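Long-range contacts in enterotoxin type A (PDB 1DYQ), which acts, in its natural form, as a superantigen that activates T cells by binding to MHC class II molecules, partly through zinc, and to T-cell receptors, and causes food poisoning: residues F58-L68 against D87-Y95; R71-Y81 against R212-I220. The protein carries 3 engineered substitutions. One frame throughout, in Å; residues are numbered along the deposited sequence.

Contact 1 stays within the OB-fold domain, where the loop and strand start of 58-68 lie against segment 87-95, which carries an inner strand of the five-stranded sheet. Contact 2 joins two domains, bringing the 71-81 turn and helix of the OB fold onto the 212-220 loop of the beta-grasp domain. The segments adjoin in sequence and alternate along the chain, and the contact centres are about 18 Å apart. Both are partly buried. The first is mainly aromatic and aliphatic, with a polar end where a sulfate ion sits; the second rests on a salt bridge, backbone contacts and a buried amide. Neither is near the zinc site.

Contact 1: F58-L68 against D87-Y95; sequences FFTDHSWYNDL and DLYGAYAGY. Engineered in segment 87-95: Ala93 (natural residue Tyr). With SO4 (sulfate ion), chain C.
An aromatic cluster in the OB-fold domain is built here around Tyr92 of segment 87-95, with Phe59, His62 and Tyr65 of the 58-68 loop gathered about its ring. Phe59 comes edge-to-face: its CZ sits over the centre of the Tyr92 ring, the centroids 4.7 Å apart and the planes at 56°. Tyr65 borders the same ring in its plane, CE2 lying 3.8 Å from CE1 of Tyr92. His62 approaches the phenol end, its CD2 3.5 Å from Tyr92 OH. With chi1 at 63°, the Tyr92 side chain stands up from the backbone between N and the carbonyl carbon, into this group.

Toward the sheet the contact turns aliphatic. Leu68 and Leu88 meet tip to tip, CD2 to CD1 at 4.0 Å, and CE1 of Phe58 reaches CD1 of Leu88 at 3.6 Å. Leu68 also lays CD2 over the Phe58 ring.

At the other end Tyr65 OH is gripped twice. It accepts from Gly94 N at 2.9 Å and donates at 2.6 Å to O2 of a sulfate ion, probably from the crystallisation liquor, while Tyr95 N binds O3 of the same ion. The neighbouring Ala93 is engineered, replacing tyrosine, and its CB points away from the loop. The 58-68 loop thus folds its aromatic residues over segment 87-95, with Leu68 and Leu88 on strands that flank 105-114 in the five-stranded sheet of the OB fold.

Contact 2: R71-Y81 against R212-I220; sequences RFDSKDIVDKY and RIYRDNKTI. Engineered in segment 71-81: Arg71 (natural residue Asp).
Asp73 and Arg215 carry the charged part of this interface between the OB-fold and beta-grasp domains. Arg215 NE donates to OD1 of Asp73 over 2.8 Å in an almost straight salt bridge, 178° at the hydrogen. The carboxylate oxygen lies in the guanidinium plane, yet the two flat groups stand nearly perpendicular, at 83°. A bend at chi3 of 79° turns the end of the arginine aside, and Phe72 O lies over one face of its guanidinium. Arg71, an engineered residue replacing aspartate, brings NH2 to 3.6 Å from Arg215 NH1, a close approach of like charges; its NH1 is bonded to Gln96 O.

Backbone contacts lie beside the salt bridge. Asp73 N makes a weak hydrogen bond to Arg215 O, and Phe72 CA offers that same carbonyl a CH...O contact at 3.5 Å. Arg215 and Asp216 are the middle residues of a type I turn, and Asp216 OD1 accepts from Lys218 N in an Asx turn.

Apolar and amide packing forms the third group. Asn217 is buried, and its amide meets two rings of the OB-fold side: Phe72 presents its edge, CE1 3.4 Å from OD1, and Tyr81 OH lies 3.3 Å from ND2 at an angle too poor for a hydrogen bond. The amide nitrogen is bonded instead to Val112 O of strand 105-114. Ile77, in the first turn of the helix capped by Ser74 OG, puts CD1 3.4 Å from Asp216 O and CG2 3.9 Å from Asn217 CB.

A single straight NE-to-OD1 bond, lying in the guanidinium plane, thus holds Arg215 to Asp73; with the weak backbone bond and the buried Asn217 amide bonded to Val112 O, this is consistent with a defined seating of the 212-220 loop on the OB-fold domain.

Contact 1: F58-L68 against D87-Y95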
loop_
_atom_site.group_PDB
_atom_site.type_symbol
_atom_site.label_atom_id
_atom_site.label_comp_id
_atom_site.label_asym_id
_atom_site.label_seq_id
_atom_site.Cartn_x
_atom_site.Cartn_y
_atom_site.Cartn_z
ATOM N N PHE A 58 -15.322 -13.969 -2.973
ATOM C CA PHE A 58 -14.443 -13.175 -3.835
ATOM C C PHE A 58 -13.404 -14.027 -4.528
ATOM O O PHE A 58 -12.979 -13.707 -5.669
ATOM C CB PHE A 58 -13.754 -12.141 -2.901
ATOM C CG PHE A 58 -12.817 -11.230 -3.662
ATOM C CD1 PHE A 58 -13.321 -10.124 -4.314
ATOM C CD2 PHE A 58 -11.471 -11.520 -3.750
ATOM C CE1 PHE A 58 -12.489 -9.287 -5.041
ATOM C CE2 PHE A 58 -10.630 -10.684 -4.488
ATOM C CZ PHE A 58 -11.149 -9.583 -5.138
ATOM N N PHE A 59 -12.886 -15.047 -3.855
ATOM C CA PHE A 59 -11.834 -15.891 -4.400
ATOM C C PHE A 59 -12.427 -17.200 -4.954
ATOM O O PHE A 59 -13.117 -17.897 -4.212
ATOM C CB PHE A 59 -10.821 -16.251 -3.317
ATOM C CG PHE A 59 -10.110 -15.069 -2.720
ATOM C CD1 PHE A 59 -9.083 -14.472 -3.435
ATOM C CD2 PHE A 59 -10.426 -14.590 -1.471
ATOM C CE1 PHE A 59 -8.418 -13.365 -2.919
ATOM C CE2 PHE A 59 -9.782 -13.473 -0.952
ATOM C CZ PHE A 59 -8.757 -12.887 -1.675
ATOM N N THR A 60 -12.098 -17.507 -6.193
ATOM C CA THR A 60 -12.612 -18.777 -6.758
ATOM C C THR A 60 -11.516 -19.801 -6.885
ATOM O O THR A 60 -11.803 -21.001 -7.072
ATOM C CB THR A 60 -13.271 -18.538 -8.128
ATOM O OG1 THR A 60 -12.332 -17.914 -9.007
ATOM C CG2 THR A 60 -14.502 -17.658 -7.982
ATOM N N ASP A 61 -10.252 -19.392 -6.827
ATOM C CA ASP A 61 -9.163 -20.356 -7.027
ATOM C C ASP A 61 -8.008 -20.155 -6.087
ATOM O O ASP A 61 -6.866 -20.491 -6.389
ATOM N N HIS A 62 -8.311 -19.666 -4.872
ATOM C CA HIS A 62 -7.255 -19.480 -3.876
ATOM C C HIS A 62 -7.089 -20.727 -3.029
ATOM O O HIS A 62 -8.102 -21.347 -2.659
ATOM C CB HIS A 62 -7.592 -18.254 -2.996
ATOM C CG HIS A 62 -6.372 -17.859 -2.201
ATOM N ND1 HIS A 62 -5.965 -18.495 -1.072
ATOM C CD2 HIS A 62 -5.460 -16.881 -2.458
ATOM C CE1 HIS A 62 -4.849 -17.930 -0.614
ATOM N NE2 HIS A 62 -4.532 -16.948 -1.448
ATOM N N SER A 63 -5.859 -21.082 -2.681
ATOM C CA SER A 63 -5.628 -22.309 -1.907
ATOM C C SER A 63 -6.139 -22.292 -0.503
ATOM O O SER A 63 -6.182 -23.379 0.156
ATOM C CB SER A 63 -4.127 -22.635 -1.957
ATOM O OG SER A 63 -3.392 -21.532 -1.439
ATOM N N TRP A 64 -6.584 -21.186 0.060
ATOM C CA TRP A 64 -7.177 -21.160 1.382
ATOM C C TRP A 64 -8.400 -20.301 1.477
ATOM O O TRP A 64 -9.409 -20.660 2.107
ATOM C CB TRP A 64 -6.152 -20.752 2.466
ATOM C CG TRP A 64 -6.681 -21.069 3.849
ATOM C CD1 TRP A 64 -7.107 -20.199 4.792
ATOM C CD2 TRP A 64 -6.853 -22.381 4.397
ATOM N NE1 TRP A 64 -7.549 -20.875 5.913
ATOM C CE2 TRP A 64 -7.368 -22.223 5.692
ATOM C CE3 TRP A 64 -6.603 -23.676 3.919
ATOM C CZ2 TRP A 64 -7.637 -23.310 6.531
ATOM C CZ3 TRP A 64 -6.871 -24.748 4.754
ATOM C CH2 TRP A 64 -7.385 -24.560 6.040
ATOM N N TYR A 65 -8.383 -19.089 0.884
ATOM C CA TYR A 65 -9.451 -18.160 1.103
ATOM C C TYR A 65 -10.637 -18.355 0.145
ATOM O O TYR A 65 -10.475 -18.604 -1.023
ATOM C CB TYR A 65 -8.974 -16.695 0.960
ATOM C CG TYR A 65 -7.670 -16.451 1.710
ATOM C CD1 TYR A 65 -7.560 -16.726 3.059
ATOM C CD2 TYR A 65 -6.596 -15.870 1.057
ATOM C CE1 TYR A 65 -6.370 -16.502 3.747
ATOM C CE2 TYR A 65 -5.403 -15.658 1.726
ATOM C CZ TYR A 65 -5.304 -15.974 3.065
ATOM O OH TYR A 65 -4.104 -15.767 3.733
ATOM N N ASN A 66 -11.810 -18.018 0.686
ATOM C CA ASN A 66 -13.014 -17.918 -0.111
ATOM C C ASN A 66 -13.532 -16.480 -0.123
ATOM O O ASN A 66 -14.009 -16.029 -1.154
ATOM C CB ASN A 66 -14.112 -18.837 0.486
ATOM C CG ASN A 66 -13.786 -20.296 0.257
ATOM O OD1 ASN A 66 -13.324 -20.693 -0.802
ATOM N ND2 ASN A 66 -13.999 -21.108 1.297
ATOM N N ASP A 67 -13.433 -15.790 0.999
ATOM C CA ASP A 67 -13.985 -14.455 1.158
ATOM C C ASP A 67 -12.875 -13.405 1.388
ATOM O O ASP A 67 -11.832 -13.739 1.922
ATOM C CB ASP A 67 -14.901 -14.420 2.394
ATOM C CG ASP A 67 -16.091 -15.355 2.298
ATOM O OD1 ASP A 67 -16.418 -15.846 1.207
ATOM O OD2 ASP A 67 -16.722 -15.593 3.361
ATOM N N LEU A 68 -13.193 -12.181 0.989
ATOM C CA LEU A 68 -12.296 -11.044 1.256
ATOM C C LEU A 68 -12.990 -10.019 2.137
ATOM O O LEU A 68 -14.093 -9.526 1.795
ATOM C CB LEU A 68 -11.913 -10.377 -0.088
ATOM C CG LEU A 68 -11.088 -9.072 0.059
ATOM C CD1 LEU A 68 -9.697 -9.398 0.594
ATOM C CD2 LEU A 68 -10.958 -8.394 -1.319
ATOM N N ASP A 87 -13.724 -0.327 -7.240
ATOM C CA ASP A 87 -12.569 -1.045 -7.692
ATOM C C ASP A 87 -11.656 -1.291 -6.461
ATOM O O ASP A 87 -11.691 -0.484 -5.535
ATOM C CB ASP A 87 -11.773 -0.283 -8.746
ATOM C CG ASP A 87 -12.615 0.109 -9.950
ATOM O OD1 ASP A 87 -13.520 -0.677 -10.338
ATOM O OD2 ASP A 87 -12.363 1.203 -10.499
ATOM N N LEU A 88 -10.961 -2.394 -6.508
ATOM C CA LEU A 88 -10.083 -2.794 -5.411
ATOM C C LEU A 88 -8.626 -2.869 -5.894
ATOM O O LEU A 88 -8.332 -3.329 -6.969
ATOM C CB LEU A 88 -10.467 -4.202 -4.903
ATOM C CG LEU A 88 -11.966 -4.328 -4.500
ATOM C CD1 LEU A 88 -12.182 -5.819 -4.108
ATOM C CD2 LEU A 88 -12.292 -3.434 -3.358
ATOM N N TYR A 89 -7.735 -2.413 -5.000
ATOM C CA TYR A 89 -6.299 -2.586 -5.252
ATOM C C TYR A 89 -5.580 -2.551 -3.894
ATOM O O TYR A 89 -5.452 -1.513 -3.272
ATOM C CB TYR A 89 -5.712 -1.483 -6.155
ATOM C CG TYR A 89 -4.304 -1.796 -6.651
ATOM C CD1 TYR A 89 -3.232 -1.927 -5.769
ATOM C CD2 TYR A 89 -4.055 -1.918 -8.003
ATOM C CE1 TYR A 89 -1.957 -2.244 -6.222
ATOM C CE2 TYR A 89 -2.785 -2.224 -8.474
ATOM C CZ TYR A 89 -1.748 -2.350 -7.589
ATOM O OH TYR A 89 -0.486 -2.679 -8.048
ATOM N N GLY A 90 -5.298 -3.752 -3.364
ATOM C CA GLY A 90 -4.676 -3.787 -2.030
ATOM C C GLY A 90 -4.109 -5.173 -1.745
ATOM O O GLY A 90 -4.468 -6.140 -2.419
ATOM N N ALA A 91 -3.259 -5.252 -0.738
ATOM C CA ALA A 91 -2.628 -6.535 -0.404
ATOM C C ALA A 91 -3.488 -7.189 0.699
ATOM O O ALA A 91 -3.715 -6.585 1.731
ATOM C CB ALA A 91 -1.237 -6.237 0.210
ATOM N N TYR A 92 -3.783 -8.470 0.481
ATOM C CA TYR A 92 -4.626 -9.167 1.482
ATOM C C TYR A 92 -3.875 -10.318 2.115
ATOM O O TYR A 92 -2.934 -10.865 1.567
ATOM C CB TYR A 92 -5.901 -9.693 0.795
ATOM C CG TYR A 92 -5.687 -10.730 -0.279
ATOM C CD1 TYR A 92 -5.423 -12.061 0.023
ATOM C CD2 TYR A 92 -5.670 -10.370 -1.632
ATOM C CE1 TYR A 92 -5.164 -12.990 -0.946
ATOM C CE2 TYR A 92 -5.432 -11.310 -2.622
ATOM C CZ TYR A 92 -5.183 -12.625 -2.280
ATOM O OH TYR A 92 -4.933 -13.547 -3.259
ATOM N N ALA A 93 -4.362 -10.716 3.307
ATOM C CA ALA A 93 -3.799 -11.928 3.947
ATOM C C ALA A 93 -4.698 -12.258 5.153
ATOM O O ALA A 93 -5.237 -11.388 5.774
ATOM C CB ALA A 93 -2.396 -11.617 4.507
ATOM N N GLY A 94 -4.724 -13.570 5.489
ATOM C CA GLY A 94 -5.438 -13.960 6.698
ATOM C C GLY A 94 -4.819 -13.327 7.942
ATOM O O GLY A 94 -5.480 -13.033 8.901
ATOM N N TYR A 95 -3.468 -13.126 7.893
ATOM C CA TYR A 95 -2.763 -12.581 9.030
ATOM C C TYR A 95 -3.103 -11.128 9.291
ATOM O O TYR A 95 -2.797 -10.612 10.393
ATOM C CB TYR A 95 -1.254 -12.828 8.976
ATOM C CG TYR A 95 -0.496 -12.192 7.845
ATOM C CD1 TYR A 95 -0.269 -10.808 7.851
ATOM C CD2 TYR A 95 -0.009 -12.931 6.792
ATOM C CE1 TYR A 95 0.410 -10.215 6.798
ATOM C CE2 TYR A 95 0.691 -12.351 5.735
ATOM C CZ TYR A 95 0.876 -10.971 5.768
ATOM O OH TYR A 95 1.549 -10.372 4.732
HETATM S S SO4 C . -2.558 -16.706 6.728
HETATM O O1 SO4 C . -1.341 -17.488 6.531
HETATM O O2 SO4 C . -3.710 -17.111 5.867
HETATM O O3 SO4 C . -2.266 -15.219 6.354
HETATM O O4 SO4 C . -2.946 -16.644 8.185
#

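Contact 2: R71-Y81 against R212-I220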
loop_
_atom_site.group_PDB
_atom_site.type_symbol
_atom_site.label_atom_id
_atom_site.label_comp_id
_atom_site.label_asym_id
_atom_site.label_seq_id
_atom_site.Cartn_x
_atom_site.Cartn_y
_atom_site.Cartn_z
ATOM N N ARG A 71 -11.225 -3.829 5.657
ATOM C CA ARG A 71 -11.282 -3.177 6.929
ATOM C C ARG A 71 -10.984 -1.664 6.822
ATOM O O ARG A 71 -10.057 -1.333 6.055
ATOM C CB ARG A 71 -10.271 -3.781 7.926
ATOM C CG ARG A 71 -10.411 -5.284 8.113
ATOM C CD ARG A 71 -9.378 -5.850 9.123
ATOM N NE ARG A 71 -9.548 -5.233 10.419
ATOM C CZ ARG A 71 -8.732 -5.316 11.458
ATOM N NH1 ARG A 71 -7.626 -6.026 11.403
ATOM N NH2 ARG A 71 -9.038 -4.637 12.580
ATOM N N PHE A 72 -11.802 -0.867 7.416
ATOM C CA PHE A 72 -11.627 0.599 7.382
ATOM C C PHE A 72 -11.524 1.154 8.797
ATOM O O PHE A 72 -11.979 0.578 9.779
ATOM C CB PHE A 72 -12.832 1.222 6.665
ATOM C CG PHE A 72 -13.087 0.741 5.290
ATOM C CD1 PHE A 72 -12.401 1.260 4.181
ATOM C CD2 PHE A 72 -13.983 -0.292 5.040
ATOM C CE1 PHE A 72 -12.657 0.808 2.908
ATOM C CE2 PHE A 72 -14.240 -0.751 3.771
ATOM C CZ PHE A 72 -13.594 -0.184 2.683
ATOM N N ASP A 73 -11.053 2.412 8.885
ATOM C CA ASP A 73 -10.873 3.068 10.153
ATOM C C ASP A 73 -12.183 3.494 10.810
ATOM O O ASP A 73 -12.180 3.620 12.054
ATOM C CB ASP A 73 -10.051 4.371 9.980
ATOM C CG ASP A 73 -8.583 4.221 10.038
ATOM O OD1 ASP A 73 -8.015 3.158 10.314
ATOM O OD2 ASP A 73 -7.888 5.272 9.729
ATOM N N SER A 74 -13.180 3.868 10.053
ATOM C CA SER A 74 -14.361 4.516 10.593
ATOM C C SER A 74 -15.607 4.297 9.774
ATOM O O SER A 74 -15.602 3.833 8.649
ATOM C CB SER A 74 -14.067 6.060 10.619
ATOM O OG SER A 74 -14.111 6.537 9.268
ATOM N N LYS A 75 -16.739 4.652 10.419
ATOM C CA LYS A 75 -18.048 4.539 9.770
ATOM C C LYS A 75 -18.194 5.480 8.602
ATOM O O LYS A 75 -18.643 5.084 7.531
ATOM C CB LYS A 75 -19.113 4.745 10.840
ATOM C CG LYS A 75 -20.450 5.264 10.435
ATOM C CD LYS A 75 -21.200 5.834 11.660
ATOM C CE LYS A 75 -20.345 6.889 12.360
ATOM N NZ LYS A 75 -20.958 7.328 13.648
ATOM N N ASP A 76 -17.635 6.699 8.707
ATOM C CA ASP A 76 -17.704 7.599 7.537
ATOM C C ASP A 76 -16.972 7.033 6.345
ATOM O O ASP A 76 -17.432 7.160 5.198
ATOM C CB ASP A 76 -17.210 8.989 7.933
ATOM C CG ASP A 76 -18.343 9.799 8.572
ATOM O OD1 ASP A 76 -19.257 9.191 9.154
ATOM O OD2 ASP A 76 -18.302 11.033 8.457
ATOM N N ILE A 77 -15.837 6.342 6.563
ATOM C CA ILE A 77 -15.097 5.783 5.452
ATOM C C ILE A 77 -15.823 4.593 4.834
ATOM O O ILE A 77 -16.024 4.563 3.622
ATOM C CB ILE A 77 -13.661 5.402 5.830
ATOM C CG1 ILE A 77 -12.872 6.660 6.207
ATOM C CG2 ILE A 77 -12.977 4.677 4.671
ATOM C CD1 ILE A 77 -11.558 6.332 6.902
ATOM N N VAL A 78 -16.289 3.659 5.678
ATOM C CA VAL A 78 -16.990 2.500 5.119
ATOM C C VAL A 78 -18.272 2.937 4.422
ATOM O O VAL A 78 -18.556 2.431 3.323
ATOM C CB VAL A 78 -17.215 1.380 6.128
ATOM C CG1 VAL A 78 -18.144 1.728 7.249
ATOM C CG2 VAL A 78 -17.729 0.127 5.374
ATOM N N ASP A 79 -18.962 3.932 4.954
ATOM C CA ASP A 79 -20.177 4.448 4.313
ATOM C C ASP A 79 -19.947 5.046 2.952
ATOM O O ASP A 79 -20.898 5.033 2.101
ATOM C CB ASP A 79 -20.914 5.424 5.224
ATOM C CG ASP A 79 -21.619 4.764 6.383
ATOM O OD1 ASP A 79 -21.719 3.516 6.406
ATOM O OD2 ASP A 79 -22.049 5.493 7.301
ATOM N N LYS A 80 -18.754 5.464 2.575
ATOM C CA LYS A 80 -18.469 5.966 1.244
ATOM C C LYS A 80 -18.605 4.874 0.185
ATOM O O LYS A 80 -18.823 5.130 -1.000
ATOM C CB LYS A 80 -17.038 6.522 1.140
ATOM C CG LYS A 80 -16.789 7.890 1.694
ATOM C CD LYS A 80 -15.387 8.396 1.278
ATOM C CE LYS A 80 -14.351 7.929 2.279
ATOM N NZ LYS A 80 -13.316 8.973 2.554
ATOM N N TYR A 81 -18.301 3.620 0.569
ATOM C CA TYR A 81 -18.145 2.541 -0.342
ATOM C C TYR A 81 -19.186 1.424 -0.231
ATOM O O TYR A 81 -19.329 0.643 -1.174
ATOM C CB TYR A 81 -16.732 1.889 -0.121
ATOM C CG TYR A 81 -15.646 2.970 -0.281
ATOM C CD1 TYR A 81 -15.381 3.497 -1.534
ATOM C CD2 TYR A 81 -14.916 3.371 0.813
ATOM C CE1 TYR A 81 -14.422 4.496 -1.672
ATOM C CE2 TYR A 81 -13.930 4.357 0.677
ATOM C CZ TYR A 81 -13.705 4.902 -0.564
ATOM O OH TYR A 81 -12.739 5.877 -0.719
ATOM N N ARG A 212 -1.591 -1.492 8.445
ATOM C CA ARG A 212 -2.701 -0.728 9.054
ATOM C C ARG A 212 -2.638 0.735 8.677
ATOM O O ARG A 212 -3.651 1.431 8.667
ATOM C CB ARG A 212 -2.673 -0.918 10.575
ATOM C CG ARG A 212 -3.736 -0.124 11.299
ATOM C CD ARG A 212 -3.845 -0.607 12.751
ATOM N NE ARG A 212 -4.557 0.393 13.537
ATOM C CZ ARG A 212 -5.183 0.098 14.682
ATOM N NH1 ARG A 212 -5.241 -1.161 15.055
ATOM N NH2 ARG A 212 -5.760 1.085 15.330
ATOM N N ILE A 213 -1.467 1.224 8.219
ATOM C CA ILE A 213 -1.369 2.584 7.714
ATOM C C ILE A 213 -2.335 2.814 6.550
ATOM O O ILE A 213 -2.701 3.970 6.298
ATOM C CB ILE A 213 0.051 2.947 7.226
ATOM C CG1 ILE A 213 0.625 1.900 6.293
ATOM C CG2 ILE A 213 0.954 3.204 8.430
ATOM C CD1 ILE A 213 1.903 2.356 5.582
ATOM N N TYR A 214 -2.767 1.770 5.846
ATOM C CA TYR A 214 -3.657 1.913 4.715
ATOM C C TYR A 214 -5.138 1.804 5.108
ATOM O O TYR A 214 -6.007 2.011 4.263
ATOM C CB TYR A 214 -3.360 0.897 3.644
ATOM C CG TYR A 214 -1.949 0.875 3.076
ATOM C CD1 TYR A 214 -1.236 2.074 2.974
ATOM C CD2 TYR A 214 -1.349 -0.295 2.725
ATOM C CE1 TYR A 214 0.064 2.030 2.439
ATOM C CE2 TYR A 214 -0.064 -0.348 2.182
ATOM C CZ TYR A 214 0.619 0.877 2.064
ATOM O OH TYR A 214 1.927 0.783 1.618
ATOM N N ARG A 215 -5.408 1.580 6.381
ATOM C CA ARG A 215 -6.798 1.405 6.840
ATOM C C ARG A 215 -7.603 2.649 6.778
ATOM O O ARG A 215 -8.860 2.611 6.840
ATOM C CB ARG A 215 -6.777 0.785 8.251
ATOM C CG ARG A 215 -8.145 0.131 8.608
ATOM C CD ARG A 215 -8.031 -0.531 9.987
ATOM N NE ARG A 215 -8.135 0.425 11.057
ATOM C CZ ARG A 215 -8.307 0.140 12.361
ATOM N NH1 ARG A 215 -8.325 -1.135 12.733
ATOM N NH2 ARG A 215 -8.399 1.110 13.227
ATOM N N ASP A 216 -6.991 3.837 6.674
ATOM C CA ASP A 216 -7.737 5.054 6.418
ATOM C C ASP A 216 -8.286 5.155 4.997
ATOM O O ASP A 216 -9.042 6.089 4.692
ATOM C CB ASP A 216 -6.853 6.264 6.731
ATOM C CG ASP A 216 -5.620 6.407 5.883
ATOM O OD1 ASP A 216 -5.232 5.603 5.034
ATOM O OD2 ASP A 216 -4.923 7.474 6.109
ATOM N N ASN A 217 -7.890 4.246 4.104
ATOM C CA ASN A 217 -8.287 4.293 2.710
ATOM C C ASN A 217 -8.082 5.689 2.120
ATOM O O ASN A 217 -8.869 6.206 1.358
ATOM C CB ASN A 217 -9.767 3.859 2.534
ATOM C CG ASN A 217 -10.036 3.255 1.192
ATOM O OD1 ASN A 217 -10.118 2.033 1.022
ATOM N ND2 ASN A 217 -10.162 4.054 0.128
ATOM N N LYS A 218 -6.882 6.253 2.453
ATOM C CA LYS A 218 -6.571 7.578 1.889
ATOM C C LYS A 218 -6.508 7.497 0.368
ATOM O O LYS A 218 -5.809 6.642 -0.196
ATOM C CB LYS A 218 -5.225 8.057 2.453
ATOM C CG LYS A 218 -4.783 9.396 1.909
ATOM C CD LYS A 218 -5.584 10.549 2.453
ATOM C CE LYS A 218 -4.824 11.870 2.137
ATOM N NZ LYS A 218 -5.685 13.032 2.483
ATOM N N THR A 219 -7.174 8.440 -0.293
ATOM C CA THR A 219 -7.148 8.515 -1.744
ATOM C C THR A 219 -6.633 9.904 -2.148
ATOM O O THR A 219 -6.798 10.842 -1.378
ATOM C CB THR A 219 -8.566 8.344 -2.342
ATOM O OG1 THR A 219 -8.508 8.134 -3.751
ATOM C CG2 THR A 219 -9.391 9.600 -2.086
ATOM N N ILE A 220 -5.952 9.929 -3.269
ATOM C CA ILE A 220 -5.462 11.223 -3.788
ATOM C C ILE A 220 -5.740 11.314 -5.271
ATOM O O ILE A 220 -5.967 10.323 -5.982
ATOM C CB ILE A 220 -3.959 11.410 -3.525
ATOM C CG1 ILE A 220 -3.137 10.376 -4.257
ATOM C CG2 ILE A 220 -3.648 11.510 -2.043
ATOM C CD1 ILE A 220 -1.644 10.409 -4.036
#